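Long-range contacts in AB hydrolase-1 domain-containing protein (Parabacteroides distasonis, PDB 4Q34), which is of unknown function but probably acts as an esterase of the alpha/beta hydrolase family, cleaving a substrate not yet identified: residues G56-D67 with E135-T145; G201-L211 with M224-F234. One frame throughout, in Å; residues are numbered along the deposited sequence.

Contact 1: residues G56-D67 with E135-T145; sequences GQFSKTWETTPD and ETLDQYFRQMT
Gln143 meets Gln57 because its CG stands between the backbone N and the carbonyl carbon (chi1 76°) on an otherwise extended chain, while Gln57 bends at CG (chi2 -78°) and swings its amide back. Gln143 NE2 gives Gln57 OE1 a bond of 2.8 Å, the two amide planes being 61° apart. Glutamine suits both places, each amide offering a donor and an acceptor: Gln57 NE2 reaches Tyr140 O through a water, and a second water lies between Gln143 OE1 and Lys60 NZ. The aliphatic part of Lys60 lies across that of Gln143, CG to CB 3.5 Å. An alanine in place of Gln143 would probably leave Gln57 OE1 without its amide donor and break the water link to Lys60 NZ, though CB would still touch Lys60 CG. On one flank Gly56, at a positive phi, accepts Thr145 N at its O (2.9 Å). On the other, Pro66 CG rests 3.8 Å from Tyr140 CD1, and Pro66 CB lies 3.5 Å from Thr136 O. Gln139 OE1 turns to Ala15 N of the second subunit. The last turns of helix 134-142 and the residues after it thus pack along the loop that follows strand 49-52, which in alpha/beta hydrolases commonly helps form the oxyanion hole.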
# COMPACT_ATOMS: atom_id res chain seq x y z
N GLY A 56 -5.75 -12.79 -0.73
CA GLY A 56 -4.63 -12.75 0.22
C GLY A 56 -3.44 -11.90 -0.19
O GLY A 56 -2.46 -11.87 0.53
N GLN A 57 -3.52 -11.20 -1.34
CA GLN A 57 -2.39 -10.49 -1.94
C GLN A 57 -2.79 -9.03 -2.11
O GLN A 57 -3.96 -8.65 -1.88
CB GLN A 57 -2.09 -11.09 -3.31
CG GLN A 57 -1.65 -12.56 -3.27
CD GLN A 57 -0.20 -12.77 -2.85
OE1 GLN A 57 0.71 -12.04 -3.27
NE2 GLN A 57 0.04 -13.83 -2.08
N PHE A 58 -1.85 -8.25 -2.60
CA PHE A 58 -2.13 -6.84 -2.89
C PHE A 58 -1.34 -6.44 -4.12
O PHE A 58 -0.97 -7.29 -4.95
CB PHE A 58 -1.95 -5.95 -1.62
CG PHE A 58 -0.54 -5.87 -1.09
CD1 PHE A 58 -0.00 -6.87 -0.28
CD2 PHE A 58 0.30 -4.76 -1.39
CE1 PHE A 58 1.29 -6.77 0.26
CE2 PHE A 58 1.58 -4.69 -0.86
CZ PHE A 58 2.11 -5.71 -0.10
N SER A 59 -1.15 -5.14 -4.30
CA SER A 59 -0.44 -4.64 -5.46
C SER A 59 0.94 -5.27 -5.63
O SER A 59 1.44 -5.29 -6.76
CB SER A 59 -0.31 -3.12 -5.36
OG SER A 59 0.44 -2.74 -4.22
N LYS A 60 1.58 -5.69 -4.54
CA LYS A 60 2.90 -6.33 -4.57
C LYS A 60 3.01 -7.52 -5.54
O LYS A 60 4.09 -7.79 -6.06
CB LYS A 60 3.27 -6.73 -3.13
CG LYS A 60 4.62 -7.34 -2.85
CD LYS A 60 5.78 -6.66 -3.48
CE LYS A 60 7.03 -6.73 -2.61
NZ LYS A 60 8.16 -7.31 -3.31
N THR A 61 1.87 -8.16 -5.82
CA THR A 61 1.76 -9.16 -6.89
C THR A 61 2.54 -8.77 -8.12
O THR A 61 3.18 -9.57 -8.72
CB THR A 61 0.30 -9.35 -7.29
OG1 THR A 61 -0.44 -9.79 -6.14
CG2 THR A 61 0.16 -10.36 -8.42
N TRP A 62 2.44 -7.50 -8.47
CA TRP A 62 2.97 -6.95 -9.71
C TRP A 62 4.20 -6.08 -9.54
O TRP A 62 4.68 -5.51 -10.53
CB TRP A 62 1.86 -6.04 -10.32
CG TRP A 62 0.53 -6.64 -10.37
CD1 TRP A 62 -0.52 -6.39 -9.53
CD2 TRP A 62 0.06 -7.59 -11.32
NE1 TRP A 62 -1.60 -7.16 -9.89
CE2 TRP A 62 -1.26 -7.92 -10.98
CE3 TRP A 62 0.65 -8.24 -12.43
CZ2 TRP A 62 -2.04 -8.81 -11.75
CZ3 TRP A 62 -0.11 -9.10 -13.20
CH2 TRP A 62 -1.43 -9.41 -12.84
N GLU A 63 4.70 -5.93 -8.31
CA GLU A 63 5.84 -5.08 -8.01
C GLU A 63 7.14 -5.93 -8.02
O GLU A 63 7.25 -6.91 -8.73
CB GLU A 63 5.62 -4.35 -6.68
CG GLU A 63 4.35 -3.52 -6.67
CD GLU A 63 3.94 -2.97 -5.29
OE1 GLU A 63 4.67 -3.20 -4.30
OE2 GLU A 63 2.88 -2.26 -5.21
N THR A 64 8.11 -5.55 -7.21
CA THR A 64 9.34 -6.33 -7.10
C THR A 64 9.01 -7.77 -6.78
O THR A 64 8.14 -8.07 -5.93
CB THR A 64 10.29 -5.73 -6.02
OG1 THR A 64 10.46 -4.32 -6.26
CG2 THR A 64 11.62 -6.39 -6.04
N THR A 65 9.70 -8.68 -7.47
CA THR A 65 9.50 -10.11 -7.25
C THR A 65 10.05 -10.48 -5.87
O THR A 65 10.86 -9.75 -5.27
CB THR A 65 10.20 -10.93 -8.36
OG1 THR A 65 11.64 -10.93 -8.18
CG2 THR A 65 9.84 -10.43 -9.73
N PRO A 66 9.66 -11.65 -5.35
CA PRO A 66 10.14 -11.96 -4.01
C PRO A 66 11.68 -12.08 -3.87
O PRO A 66 12.24 -11.83 -2.80
CB PRO A 66 9.45 -13.28 -3.66
CG PRO A 66 8.55 -13.62 -4.76
CD PRO A 66 8.68 -12.62 -5.88
N ASP A 67 12.35 -12.43 -4.97
CA ASP A 67 13.79 -12.52 -5.01
C ASP A 67 14.50 -11.24 -5.43
O ASP A 67 15.72 -11.24 -5.57
CB ASP A 67 14.23 -13.66 -5.92
CG ASP A 67 13.78 -13.50 -7.35
OD1 ASP A 67 12.59 -13.25 -7.62
OD2 ASP A 67 14.66 -13.64 -8.22
N GLU A 135 15.44 -16.14 2.01
CA GLU A 135 15.03 -14.73 1.97
C GLU A 135 13.92 -14.49 0.96
O GLU A 135 12.99 -13.72 1.21
CB GLU A 135 16.23 -13.81 1.67
CG GLU A 135 17.19 -13.64 2.85
CD GLU A 135 16.48 -13.47 4.20
OE1 GLU A 135 15.67 -12.52 4.35
OE2 GLU A 135 16.73 -14.30 5.11
N THR A 136 14.01 -15.15 -0.20
CA THR A 136 12.95 -15.12 -1.21
C THR A 136 11.64 -15.61 -0.61
O THR A 136 10.60 -14.98 -0.77
CB THR A 136 13.33 -15.95 -2.46
OG1 THR A 136 14.50 -15.37 -3.07
CG2 THR A 136 12.17 -16.05 -3.47
N LEU A 137 11.67 -16.73 0.08
CA LEU A 137 10.42 -17.25 0.65
C LEU A 137 9.87 -16.37 1.75
O LEU A 137 8.66 -16.23 1.84
CB LEU A 137 10.60 -18.68 1.20
CG LEU A 137 9.34 -19.54 1.25
CD1 LEU A 137 8.72 -19.78 -0.10
CD2 LEU A 137 9.63 -20.87 1.92
N ASP A 138 10.74 -15.78 2.55
CA ASP A 138 10.35 -14.80 3.55
C ASP A 138 9.56 -13.66 2.88
O ASP A 138 8.46 -13.29 3.33
CB ASP A 138 11.61 -14.21 4.25
CG ASP A 138 11.28 -13.15 5.31
OD1 ASP A 138 10.60 -13.47 6.29
OD2 ASP A 138 11.67 -11.96 5.16
N GLN A 139 10.11 -13.10 1.81
CA GLN A 139 9.41 -12.07 1.07
C GLN A 139 8.07 -12.51 0.53
O GLN A 139 7.10 -11.76 0.58
CB GLN A 139 10.24 -11.52 -0.10
CG GLN A 139 11.42 -10.64 0.32
CD GLN A 139 11.02 -9.42 1.12
OE1 GLN A 139 10.18 -8.66 0.70
NE2 GLN A 139 11.61 -9.25 2.27
N TYR A 140 8.05 -13.72 0.00
CA TYR A 140 6.83 -14.32 -0.57
C TYR A 140 5.72 -14.41 0.46
O TYR A 140 4.58 -14.05 0.15
CB TYR A 140 7.15 -15.72 -1.04
CG TYR A 140 6.19 -16.35 -2.02
CD1 TYR A 140 5.83 -15.74 -3.23
CD2 TYR A 140 5.78 -17.66 -1.81
CE1 TYR A 140 5.05 -16.40 -4.16
CE2 TYR A 140 4.98 -18.32 -2.73
CZ TYR A 140 4.65 -17.72 -3.91
OH TYR A 140 3.88 -18.41 -4.82
N PHE A 141 6.01 -14.88 1.68
CA PHE A 141 4.94 -14.94 2.67
C PHE A 141 4.51 -13.57 3.17
O PHE A 141 3.34 -13.36 3.46
CB PHE A 141 5.26 -15.84 3.83
CG PHE A 141 5.48 -17.28 3.43
CD1 PHE A 141 4.60 -17.91 2.57
CD2 PHE A 141 6.52 -17.98 3.96
CE1 PHE A 141 4.79 -19.26 2.25
CE2 PHE A 141 6.73 -19.31 3.63
CZ PHE A 141 5.87 -19.94 2.77
N ARG A 142 5.45 -12.63 3.20
CA ARG A 142 5.15 -11.28 3.70
C ARG A 142 4.49 -10.39 2.67
O ARG A 142 4.07 -9.28 3.04
CB ARG A 142 6.43 -10.61 4.22
CG ARG A 142 6.99 -11.36 5.42
CD ARG A 142 8.21 -10.65 6.02
NE ARG A 142 8.87 -11.38 7.08
CZ ARG A 142 8.43 -11.51 8.30
NH1 ARG A 142 7.32 -10.89 8.71
NH2 ARG A 142 9.13 -12.21 9.18
N GLN A 143 4.35 -10.83 1.43
CA GLN A 143 3.51 -10.09 0.47
C GLN A 143 2.00 -10.44 0.57
O GLN A 143 1.16 -9.93 -0.20
CB GLN A 143 4.03 -10.24 -0.96
CG GLN A 143 3.76 -11.55 -1.64
CD GLN A 143 4.28 -11.56 -3.08
OE1 GLN A 143 5.43 -11.21 -3.33
NE2 GLN A 143 3.43 -11.97 -4.02
N MSE A 144 1.64 -11.29 1.55
CA MSE A 144 0.25 -11.56 1.84
C MSE A 144 -0.25 -10.51 2.80
O MSE A 144 0.52 -9.98 3.63
CB MSE A 144 0.13 -12.96 2.46
CG MSE A 144 0.65 -14.05 1.55
SE MSE A 144 0.58 -15.72 2.52
CE MSE A 144 0.93 -16.83 0.92
N THR A 145 -1.52 -10.17 2.69
CA THR A 145 -2.18 -9.21 3.60
C THR A 145 -3.65 -9.63 3.69
O THR A 145 -4.20 -10.14 2.73
CB THR A 145 -1.94 -7.75 3.11
OG1 THR A 145 -2.08 -6.85 4.19
CG2 THR A 145 -2.85 -7.34 2.01
O HOH W 1 0.83 -9.29 -2.84
O HOH W 2 2.74 -14.99 -1.68
O HOH W 3 7.58 -10.33 -2.31
O HOH W 4 10.43 -8.36 -2.45
O HOH W 5 4.33 -11.67 -7.18
O HOH W 6 6.21 -10.26 -5.80

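Contact 2: residues G201-L211 with M224-F234; sequences GGAVPFPEGQL and MEGIEVPMSVF
A small parallel beta ladder, made by strands 204-207 and 226-229, stands apart from the main sheet in the excursion between strands 192-198 and 242-246, where many alpha/beta hydrolases carry their lid. The strands run at 43° to each other, yet five backbone bonds zip them together, from Val204 N to Glu225 O (2.9 Å) through to Glu208 N to Val229 O (3.0 Å). Pro205 and Pro207 fit because the ladder asks no N-H of them; their CA atoms instead approach Ile227 O and Val229 O. Val204 and Phe206 lie on the face covered by helix 257-277, where Trp272 meets the Phe206 ring edge-to-face. Gly226 shares that face, and a side chain there would run into Leu211 CD1. At the end of the strand, a type II turn from Pro207 to Gln210 places Gly209 at a positive phi, and Glu228 OE2 accepts Gly209 N through its anti lone pair at 2.7 Å. Pro205 CB packs on Val229 CG1 at 3.8 Å. Pro230 is the N-cap of helix 231-234; Phe234, the last residue of that helix, has CG anti to its N (chi1 -177°), which sets one face of the ring against Pro207; Pro205 O lies at the ring edge, 3.2 Å from Phe234 CE1, while Pro207 CD makes a CH-pi contact 3.5 Å from the ring centroid and 7° off the normal.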
# COMPACT_ATOMS: atom_id res chain seq x y z
N GLY A 201 -9.45 -17.94 -11.39
CA GLY A 201 -10.15 -18.99 -10.67
C GLY A 201 -11.42 -18.40 -10.08
O GLY A 201 -11.35 -17.37 -9.42
N GLY A 202 -12.54 -19.06 -10.33
CA GLY A 202 -13.80 -18.72 -9.71
C GLY A 202 -14.79 -18.08 -10.67
O GLY A 202 -14.40 -17.30 -11.55
N ALA A 203 -16.05 -18.45 -10.48
CA ALA A 203 -17.23 -17.81 -11.06
C ALA A 203 -17.08 -17.55 -12.57
O ALA A 203 -17.21 -16.40 -13.07
CB ALA A 203 -17.55 -16.54 -10.31
N VAL A 204 -16.82 -18.62 -13.29
CA VAL A 204 -16.68 -18.53 -14.75
C VAL A 204 -18.09 -18.49 -15.34
O VAL A 204 -18.86 -19.37 -15.07
CB VAL A 204 -15.87 -19.72 -15.29
CG1 VAL A 204 -15.74 -19.61 -16.80
CG2 VAL A 204 -14.50 -19.78 -14.61
N PRO A 205 -18.44 -17.45 -16.11
CA PRO A 205 -19.81 -17.34 -16.52
C PRO A 205 -20.16 -18.13 -17.79
O PRO A 205 -19.54 -17.95 -18.84
CB PRO A 205 -20.01 -15.83 -16.73
CG PRO A 205 -18.67 -15.39 -17.19
CD PRO A 205 -17.68 -16.23 -16.41
N PHE A 206 -21.17 -18.98 -17.69
CA PHE A 206 -21.72 -19.70 -18.81
C PHE A 206 -23.22 -19.38 -18.97
O PHE A 206 -23.89 -19.04 -17.97
CB PHE A 206 -21.54 -21.19 -18.59
CG PHE A 206 -20.12 -21.65 -18.66
CD1 PHE A 206 -19.33 -21.67 -17.54
CD2 PHE A 206 -19.60 -22.11 -19.86
CE1 PHE A 206 -18.02 -22.12 -17.60
CE2 PHE A 206 -18.27 -22.52 -19.94
CZ PHE A 206 -17.49 -22.54 -18.81
N PRO A 207 -23.77 -19.55 -20.19
CA PRO A 207 -25.19 -19.35 -20.36
C PRO A 207 -25.99 -20.36 -19.58
O PRO A 207 -25.59 -21.51 -19.44
CB PRO A 207 -25.44 -19.59 -21.85
CG PRO A 207 -24.12 -19.70 -22.49
CD PRO A 207 -23.10 -19.98 -21.42
N GLU A 208 -27.12 -19.90 -19.05
CA GLU A 208 -28.04 -20.74 -18.33
C GLU A 208 -28.41 -21.91 -19.17
O GLU A 208 -28.70 -21.77 -20.36
CB GLU A 208 -29.29 -19.92 -17.98
CG GLU A 208 -29.00 -18.92 -16.87
CD GLU A 208 -29.97 -17.73 -16.80
OE1 GLU A 208 -30.76 -17.54 -17.73
OE2 GLU A 208 -29.89 -16.94 -15.82
N GLY A 209 -28.34 -23.09 -18.56
CA GLY A 209 -28.66 -24.32 -19.25
C GLY A 209 -27.53 -24.95 -20.04
O GLY A 209 -27.71 -26.03 -20.58
N GLN A 210 -26.37 -24.28 -20.10
CA GLN A 210 -25.21 -24.71 -20.88
C GLN A 210 -23.98 -24.86 -20.01
O GLN A 210 -22.88 -24.79 -20.52
CB GLN A 210 -24.88 -23.66 -21.96
CG GLN A 210 -26.03 -23.35 -22.89
CD GLN A 210 -26.43 -24.57 -23.68
OE1 GLN A 210 -25.59 -25.30 -24.17
NE2 GLN A 210 -27.73 -24.80 -23.77
N LEU A 211 -24.14 -25.02 -18.69
CA LEU A 211 -23.02 -25.21 -17.78
C LEU A 211 -22.31 -26.54 -18.11
O LEU A 211 -22.92 -27.62 -18.01
CB LEU A 211 -23.51 -25.23 -16.35
CG LEU A 211 -22.60 -24.92 -15.18
CD1 LEU A 211 -21.91 -23.57 -15.32
CD2 LEU A 211 -23.44 -24.93 -13.89
N MSE A 224 -19.16 -23.37 -6.39
CA MSE A 224 -19.16 -23.97 -7.74
C MSE A 224 -18.35 -23.04 -8.61
O MSE A 224 -18.46 -21.84 -8.52
CB MSE A 224 -20.57 -24.23 -8.32
CG MSE A 224 -20.49 -25.35 -9.36
SE MSE A 224 -22.23 -25.78 -10.20
CE MSE A 224 -22.56 -27.51 -9.31
N GLU A 225 -17.48 -23.63 -9.45
CA GLU A 225 -16.49 -22.90 -10.26
C GLU A 225 -17.11 -22.14 -11.41
O GLU A 225 -16.69 -21.05 -11.72
CB GLU A 225 -15.47 -23.87 -10.85
CG GLU A 225 -14.44 -23.25 -11.78
CD GLU A 225 -13.47 -22.31 -11.09
OE1 GLU A 225 -13.31 -22.42 -9.84
OE2 GLU A 225 -12.82 -21.51 -11.81
N GLY A 226 -18.06 -22.75 -12.08
CA GLY A 226 -18.83 -22.05 -13.12
C GLY A 226 -20.12 -21.50 -12.52
O GLY A 226 -20.68 -22.10 -11.59
N ILE A 227 -20.61 -20.39 -13.07
CA ILE A 227 -21.92 -19.87 -12.72
C ILE A 227 -22.76 -19.68 -13.98
O ILE A 227 -22.24 -19.53 -15.07
CB ILE A 227 -21.84 -18.53 -11.97
CG1 ILE A 227 -21.10 -17.46 -12.81
CG2 ILE A 227 -21.17 -18.75 -10.62
CD1 ILE A 227 -21.20 -16.05 -12.25
N GLU A 228 -24.07 -19.74 -13.82
CA GLU A 228 -24.99 -19.57 -14.92
C GLU A 228 -25.41 -18.10 -14.96
O GLU A 228 -25.72 -17.51 -13.91
CB GLU A 228 -26.18 -20.50 -14.77
CG GLU A 228 -25.86 -21.95 -15.09
CD GLU A 228 -27.07 -22.86 -14.92
OE1 GLU A 228 -27.45 -23.11 -13.77
OE2 GLU A 228 -27.64 -23.32 -15.93
N VAL A 229 -25.36 -17.52 -16.16
CA VAL A 229 -25.77 -16.12 -16.38
C VAL A 229 -26.71 -16.08 -17.59
O VAL A 229 -26.69 -16.98 -18.42
CB VAL A 229 -24.56 -15.20 -16.62
CG1 VAL A 229 -23.53 -15.33 -15.50
CG2 VAL A 229 -23.88 -15.49 -17.95
N PRO A 230 -27.55 -15.06 -17.69
CA PRO A 230 -28.41 -14.99 -18.87
C PRO A 230 -27.59 -14.90 -20.17
O PRO A 230 -26.46 -14.39 -20.15
CB PRO A 230 -29.20 -13.66 -18.66
CG PRO A 230 -29.10 -13.40 -17.18
CD PRO A 230 -27.77 -13.92 -16.76
N MSE A 231 -28.19 -15.36 -21.26
CA MSE A 231 -27.48 -15.39 -22.56
C MSE A 231 -27.00 -14.01 -22.91
O MSE A 231 -25.89 -13.84 -23.39
CB MSE A 231 -28.39 -16.01 -23.63
CG MSE A 231 -27.76 -16.03 -25.02
SE MSE A 231 -26.07 -17.07 -24.99
CE MSE A 231 -26.94 -18.82 -25.30
N SER A 232 -27.80 -12.97 -22.68
CA SER A 232 -27.33 -11.62 -23.07
C SER A 232 -26.12 -11.14 -22.28
O SER A 232 -25.32 -10.33 -22.79
CB SER A 232 -28.47 -10.58 -22.96
OG SER A 232 -28.74 -10.29 -21.60
N VAL A 233 -25.95 -11.64 -21.07
CA VAL A 233 -24.80 -11.33 -20.24
C VAL A 233 -23.58 -12.12 -20.74
O VAL A 233 -22.49 -11.57 -20.89
CB VAL A 233 -25.11 -11.59 -18.76
CG1 VAL A 233 -23.88 -11.42 -17.92
CG2 VAL A 233 -26.20 -10.63 -18.30
N PHE A 234 -23.79 -13.39 -21.03
CA PHE A 234 -22.72 -14.23 -21.60
C PHE A 234 -22.17 -13.58 -22.86
O PHE A 234 -20.94 -13.55 -23.04
CB PHE A 234 -23.23 -15.63 -21.89
CG PHE A 234 -22.17 -16.57 -22.41
CD1 PHE A 234 -21.13 -16.98 -21.57
CD2 PHE A 234 -22.22 -17.05 -23.72
CE1 PHE A 234 -20.17 -17.86 -22.02
CE2 PHE A 234 -21.23 -17.94 -24.18
CZ PHE A 234 -20.22 -18.33 -23.32
O HOH W 7 -30.49 -17.22 -20.56
O HOH W 8 -28.94 -17.72 -13.43
O HOH W 9 -26.63 -25.72 -17.17

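Overall arrangement
Contact 1 and contact 2 lie on opposite sides of the chain's centre, their own centres 32 Å apart and their nearest atoms about 11 Å apart, so they never touch. Both nevertheless reach the C-terminal end of strand 170-175: Thr61 and Trp62 of contact 1 pack on His175 there, and Gly201 of contact 2 is joined by backbone hydrogen bonding to Ser176 just after it, at the turn where alpha/beta hydrolases usually carry their nucleophile elbow. Each contact involves chain leaving the central sheet: the loop 56-67, which follows strand 49-52, and the segment 201-211, which follows strand 192-198. Their outer surroundings differ: contact 1 also meets the second subunit, whereas contact 2 touches no other chain of the assembly.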